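Local coordinates for outer membrane protein YopM (Yersinia pestis, PDB 1G9U) that probably acts as a secreted leucine-rich-repeat effector that alters host cell physiology and promotes bacterial survival in host tissues, at residues 155-160 against 175-180; 340-345 against 360-365. All coordinates share one frame; numbering follows the deposited sequence.

Contact 1: residues 155-160 against 175-180; sequences LKIIDV and LEFIAA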
# COMPACT_ATOMS: atom_id res chain seq x y z
N LEU A 155 11.24 -36.91 -21.12
CA LEU A 155 10.93 -35.62 -20.53
C LEU A 155 9.85 -35.80 -19.46
O LEU A 155 8.77 -36.19 -19.85
CB LEU A 155 10.27 -34.70 -21.56
CG LEU A 155 11.06 -33.42 -21.87
CD1 LEU A 155 10.27 -32.57 -22.84
CD2 LEU A 155 11.47 -32.70 -20.59
N LYS A 156 10.15 -35.54 -18.21
CA LYS A 156 9.26 -35.68 -17.08
C LYS A 156 8.65 -34.35 -16.67
O LYS A 156 7.47 -34.29 -16.36
CB LYS A 156 10.09 -36.21 -15.89
CG LYS A 156 10.16 -37.74 -15.98
CD LYS A 156 11.37 -38.37 -15.32
CE LYS A 156 11.94 -39.48 -16.21
NZ LYS A 156 10.87 -40.37 -16.76
N ILE A 157 9.51 -33.35 -16.70
CA ILE A 157 9.20 -32.00 -16.31
C ILE A 157 9.61 -30.96 -17.35
O ILE A 157 10.75 -30.90 -17.79
CB ILE A 157 9.94 -31.57 -15.03
CG1 ILE A 157 9.68 -32.49 -13.85
CG2 ILE A 157 9.57 -30.13 -14.74
CD1 ILE A 157 10.83 -32.39 -12.86
N ILE A 158 8.61 -30.16 -17.69
CA ILE A 158 8.85 -29.13 -18.69
C ILE A 158 8.41 -27.80 -18.08
O ILE A 158 7.29 -27.65 -17.61
CB ILE A 158 8.05 -29.37 -19.97
CG1 ILE A 158 8.45 -30.55 -20.84
CG2 ILE A 158 8.08 -28.06 -20.78
CD1 ILE A 158 7.49 -30.86 -21.98
N ASP A 159 9.29 -26.80 -18.08
CA ASP A 159 8.81 -25.51 -17.60
C ASP A 159 9.05 -24.48 -18.67
O ASP A 159 10.20 -24.11 -18.86
CB ASP A 159 9.51 -25.06 -16.34
CG ASP A 159 9.15 -23.68 -15.82
OD1 ASP A 159 8.36 -22.88 -16.39
OD2 ASP A 159 9.69 -23.39 -14.72
N VAL A 160 8.05 -23.98 -19.36
CA VAL A 160 8.35 -22.88 -20.28
C VAL A 160 7.53 -21.63 -20.01
O VAL A 160 7.09 -20.85 -20.88
CB VAL A 160 8.08 -23.43 -21.69
CG1 VAL A 160 8.99 -24.60 -21.95
CG2 VAL A 160 6.64 -23.90 -21.77
N LEU A 175 5.44 -37.35 -19.64
CA LEU A 175 5.37 -36.06 -18.97
C LEU A 175 4.74 -36.21 -17.60
O LEU A 175 3.67 -36.78 -17.42
CB LEU A 175 4.53 -35.10 -19.81
CG LEU A 175 4.48 -33.66 -19.31
CD1 LEU A 175 5.88 -33.17 -19.01
CD2 LEU A 175 3.75 -32.78 -20.32
N GLU A 176 5.40 -35.65 -16.59
CA GLU A 176 4.70 -35.64 -15.32
C GLU A 176 4.20 -34.25 -14.95
O GLU A 176 3.24 -33.98 -14.24
CB GLU A 176 5.69 -36.15 -14.25
CG GLU A 176 5.68 -37.67 -14.33
CD GLU A 176 6.80 -38.37 -13.57
OE1 GLU A 176 7.72 -37.64 -13.15
OE2 GLU A 176 6.73 -39.62 -13.44
N PHE A 177 4.92 -33.21 -15.37
CA PHE A 177 4.56 -31.90 -14.87
C PHE A 177 4.71 -30.90 -16.00
O PHE A 177 5.76 -30.86 -16.66
CB PHE A 177 5.55 -31.47 -13.79
CG PHE A 177 5.51 -30.02 -13.33
CD1 PHE A 177 6.16 -28.92 -13.86
CD2 PHE A 177 4.72 -29.73 -12.21
CE1 PHE A 177 6.04 -27.65 -13.35
CE2 PHE A 177 4.62 -28.48 -11.66
CZ PHE A 177 5.29 -27.41 -12.20
N ILE A 178 3.75 -30.00 -16.15
CA ILE A 178 4.12 -28.97 -17.12
C ILE A 178 3.54 -27.64 -16.62
O ILE A 178 2.46 -27.60 -16.05
CB ILE A 178 3.69 -29.25 -18.56
CG1 ILE A 178 4.10 -28.08 -19.48
CG2 ILE A 178 2.22 -29.59 -18.65
CD1 ILE A 178 3.97 -28.38 -20.95
N ALA A 179 4.37 -26.63 -16.82
CA ALA A 179 4.10 -25.25 -16.46
C ALA A 179 4.24 -24.45 -17.75
O ALA A 179 5.35 -24.42 -18.31
CB ALA A 179 5.09 -24.76 -15.41
N ALA A 180 3.17 -23.86 -18.25
CA ALA A 180 3.32 -23.10 -19.50
C ALA A 180 2.54 -21.81 -19.32
O ALA A 180 1.89 -21.25 -20.19
CB ALA A 180 2.78 -23.96 -20.62
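Ile157, Ile158 and Asp159 pair in parallel with Phe177, Ile178 and Ala179, the axes of the two short strands coming within 4.9 Å of each other with their directions only 2° from coincidence. The backbone bonds cross in turn: Ile158 N gives to Phe177 O, Ala179 N to Ile158 O, and Val160 N to Ala179 O at 2.9 Å. At the entry to the strands Lys156 O receives the N-H groups of both Glu176 and Phe177, although the modelled length of the former bond is doubtful.

Inside the coil the side chains that meet are aliphatic. Ile158 and Ile178 lie side by side and point the same way, CG2 of Ile158 meeting CD1 of Ile178 at 4.1 Å; the chi1 of 179° in Ile178 places its CG1 beside the carbonyl carbon, 3.7 Å from Ile158 O. Leu175 comes across Ile158 at about a right angle, its CD1 touching the CD1 of Ile158 at 4.1 Å. Further along, Val160 CG2 rests on Ala180 CB.

On the other face, Ile157 CG2 reaches Phe177 CD1 at 3.7 Å, and the aromatic ring goes on to meet that of Tyr201 on the following strand. Asp159 sets its carboxylate near the Ala179 methyl, but OD1 is held by the backbone N of Asp161.

Beyond the strands, Val160 O accepts from the side-chain amides of Asn163 and Asn183. Parallel one-strand rungs, inward aliphatic residues and an asparagine ladder joining successive turns are the signature of the leucine-rich-repeat solenoid, here between LRR 5 and LRR 6.

Contact 2: residues 340-345 against 360-365; sequences ERLIAS and KQLHVE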
# COMPACT_ATOMS: atom_id res chain seq x y z
N GLU A 340 -8.05 -19.16 13.76
CA GLU A 340 -6.90 -18.37 14.16
C GLU A 340 -6.80 -17.03 13.42
O GLU A 340 -6.02 -16.17 13.88
CB GLU A 340 -5.55 -19.07 13.87
CG GLU A 340 -5.67 -20.51 13.49
CD GLU A 340 -4.66 -21.37 14.25
OE1 GLU A 340 -3.52 -20.87 14.35
OE2 GLU A 340 -5.02 -22.49 14.68
N ARG A 341 -7.52 -16.90 12.31
CA ARG A 341 -7.51 -15.71 11.48
C ARG A 341 -8.91 -15.25 11.10
O ARG A 341 -9.71 -15.96 10.48
CB ARG A 341 -6.69 -15.95 10.20
CG ARG A 341 -5.21 -15.82 10.46
CD ARG A 341 -4.37 -16.64 9.51
NE ARG A 341 -3.00 -16.12 9.43
CZ ARG A 341 -2.60 -15.32 8.43
NH1 ARG A 341 -3.43 -14.95 7.45
NH2 ARG A 341 -1.34 -14.88 8.41
N LEU A 342 -9.22 -14.03 11.53
CA LEU A 342 -10.52 -13.48 11.21
C LEU A 342 -10.35 -12.10 10.55
O LEU A 342 -9.93 -11.12 11.18
CB LEU A 342 -11.46 -13.39 12.41
CG LEU A 342 -12.83 -12.79 12.05
CD1 LEU A 342 -13.59 -13.74 11.13
CD2 LEU A 342 -13.67 -12.45 13.27
N ILE A 343 -10.66 -12.15 9.24
CA ILE A 343 -10.59 -10.96 8.38
C ILE A 343 -12.03 -10.63 7.99
O ILE A 343 -12.67 -11.35 7.20
CB ILE A 343 -9.66 -11.10 7.18
CG1 ILE A 343 -8.28 -11.75 7.41
CG2 ILE A 343 -9.44 -9.76 6.46
CD1 ILE A 343 -7.55 -11.29 8.63
N ALA A 344 -12.56 -9.55 8.60
CA ALA A 344 -13.96 -9.19 8.41
C ALA A 344 -14.14 -7.67 8.26
O ALA A 344 -15.23 -7.13 8.43
CB ALA A 344 -14.83 -9.74 9.50
N SER A 345 -13.00 -7.12 7.85
CA SER A 345 -12.90 -5.74 7.45
C SER A 345 -13.95 -5.37 6.41
O SER A 345 -14.39 -6.17 5.57
CB SER A 345 -11.48 -5.55 6.86
OG SER A 345 -10.64 -5.12 7.92
N LYS A 360 -5.37 -15.74 16.47
CA LYS A 360 -4.05 -15.14 16.36
C LYS A 360 -4.08 -13.82 15.59
O LYS A 360 -3.27 -12.93 15.83
CB LYS A 360 -3.07 -16.06 15.62
CG LYS A 360 -1.88 -16.17 16.57
CD LYS A 360 -1.67 -17.52 17.18
CE LYS A 360 -2.76 -18.06 18.08
NZ LYS A 360 -2.82 -19.57 17.97
N GLN A 361 -5.04 -13.75 14.66
CA GLN A 361 -5.16 -12.54 13.86
C GLN A 361 -6.61 -12.05 13.74
O GLN A 361 -7.47 -12.87 13.41
CB GLN A 361 -4.57 -12.80 12.47
CG GLN A 361 -5.02 -11.66 11.56
CD GLN A 361 -4.47 -11.93 10.17
OE1 GLN A 361 -4.97 -12.76 9.42
NE2 GLN A 361 -3.40 -11.23 9.82
N LEU A 362 -6.79 -10.77 14.09
CA LEU A 362 -8.08 -10.11 14.07
C LEU A 362 -8.04 -8.82 13.25
O LEU A 362 -7.31 -7.94 13.67
CB LEU A 362 -8.69 -9.74 15.41
CG LEU A 362 -10.09 -9.13 15.25
CD1 LEU A 362 -11.10 -10.17 14.79
CD2 LEU A 362 -10.61 -8.57 16.56
N HIS A 363 -8.75 -8.83 12.13
CA HIS A 363 -8.73 -7.62 11.32
C HIS A 363 -10.21 -7.30 11.08
O HIS A 363 -10.90 -7.94 10.30
CB HIS A 363 -7.97 -7.67 10.00
CG HIS A 363 -6.47 -7.72 10.12
ND1 HIS A 363 -5.63 -7.84 9.02
CD2 HIS A 363 -5.67 -7.71 11.22
CE1 HIS A 363 -4.38 -7.89 9.44
NE2 HIS A 363 -4.38 -7.80 10.75
N VAL A 364 -10.66 -6.29 11.83
CA VAL A 364 -12.07 -5.99 11.63
C VAL A 364 -12.29 -4.48 11.53
O VAL A 364 -13.27 -3.97 12.05
CB VAL A 364 -12.89 -6.66 12.75
CG1 VAL A 364 -12.59 -5.94 14.04
CG2 VAL A 364 -14.37 -6.53 12.46
N GLU A 365 -11.42 -3.80 10.81
CA GLU A 365 -11.28 -2.42 10.44
C GLU A 365 -12.43 -2.03 9.53
O GLU A 365 -12.93 -2.81 8.72
CB GLU A 365 -9.90 -2.15 9.81
CG GLU A 365 -9.12 -3.45 9.57
CD GLU A 365 -8.28 -3.49 8.31
OE1 GLU A 365 -7.89 -2.41 7.81
OE2 GLU A 365 -7.96 -4.59 7.79
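Gln361 extends across the side chains of Arg341 and Ile343 and has more surface buried by this contact than any other residue. Its CG stands anti to the backbone N (chi1 166°) and the chain stays straight beyond, which carries the amide back over the preceding strand. OE1 sits 3.2 Å above one face of the Arg341 guanidinium, near its rim, with the two planes 58° apart. The angle at NH1 is too poor for a hydrogen bond, so the attraction is probably electrostatic. The same oxygen touches Ile343 CD1, while NE2 is hydrogen-bonded to Asp381 OD2.

Glu340 works through both its ends. Its carbonyl O takes two N-H groups, from Lys360 and Gln361, each N at 2.7 Å. Its side chain runs beside that of Lys360, and a long salt bridge joins OE1 to NZ at 3.9 Å. At the far end Ser345 packs against Glu365, but the modelled place of its hydroxyl is doubtful.

Asp381 OD1 is hydrogen-bonded to NE2 of His363, whose ring lies beside a mercury ion. This carboxylate ties down two side chains, so the following strand probably sets the amide's rotation and its oxygen faces the guanidinium, which also has a long, weak ion pair with Glu321.

Contacts 1 and 2 are the same construction at two places along one solenoid, their centres about 39 Å apart. Both are partly buried, contact 1 with no exposed residue and contact 2 with one, Arg341. Each joins the strand of one repeat to that of the next by parallel backbone bonds and sends an aliphatic pair, Ile158 with Ile178 or Leu342 with Leu362, into the core. On the opposite face, Ile157, Phe177 and Ala179 make contact 1 largely apolar, with Asp159 the exception; that of contact 2, near the C-terminal end of the modelled chain, carries Arg341 and the Asp381-held Gln361 and His363 around Ile343. In these two rungs similar backbones and aliphatic cores carry different surfaces.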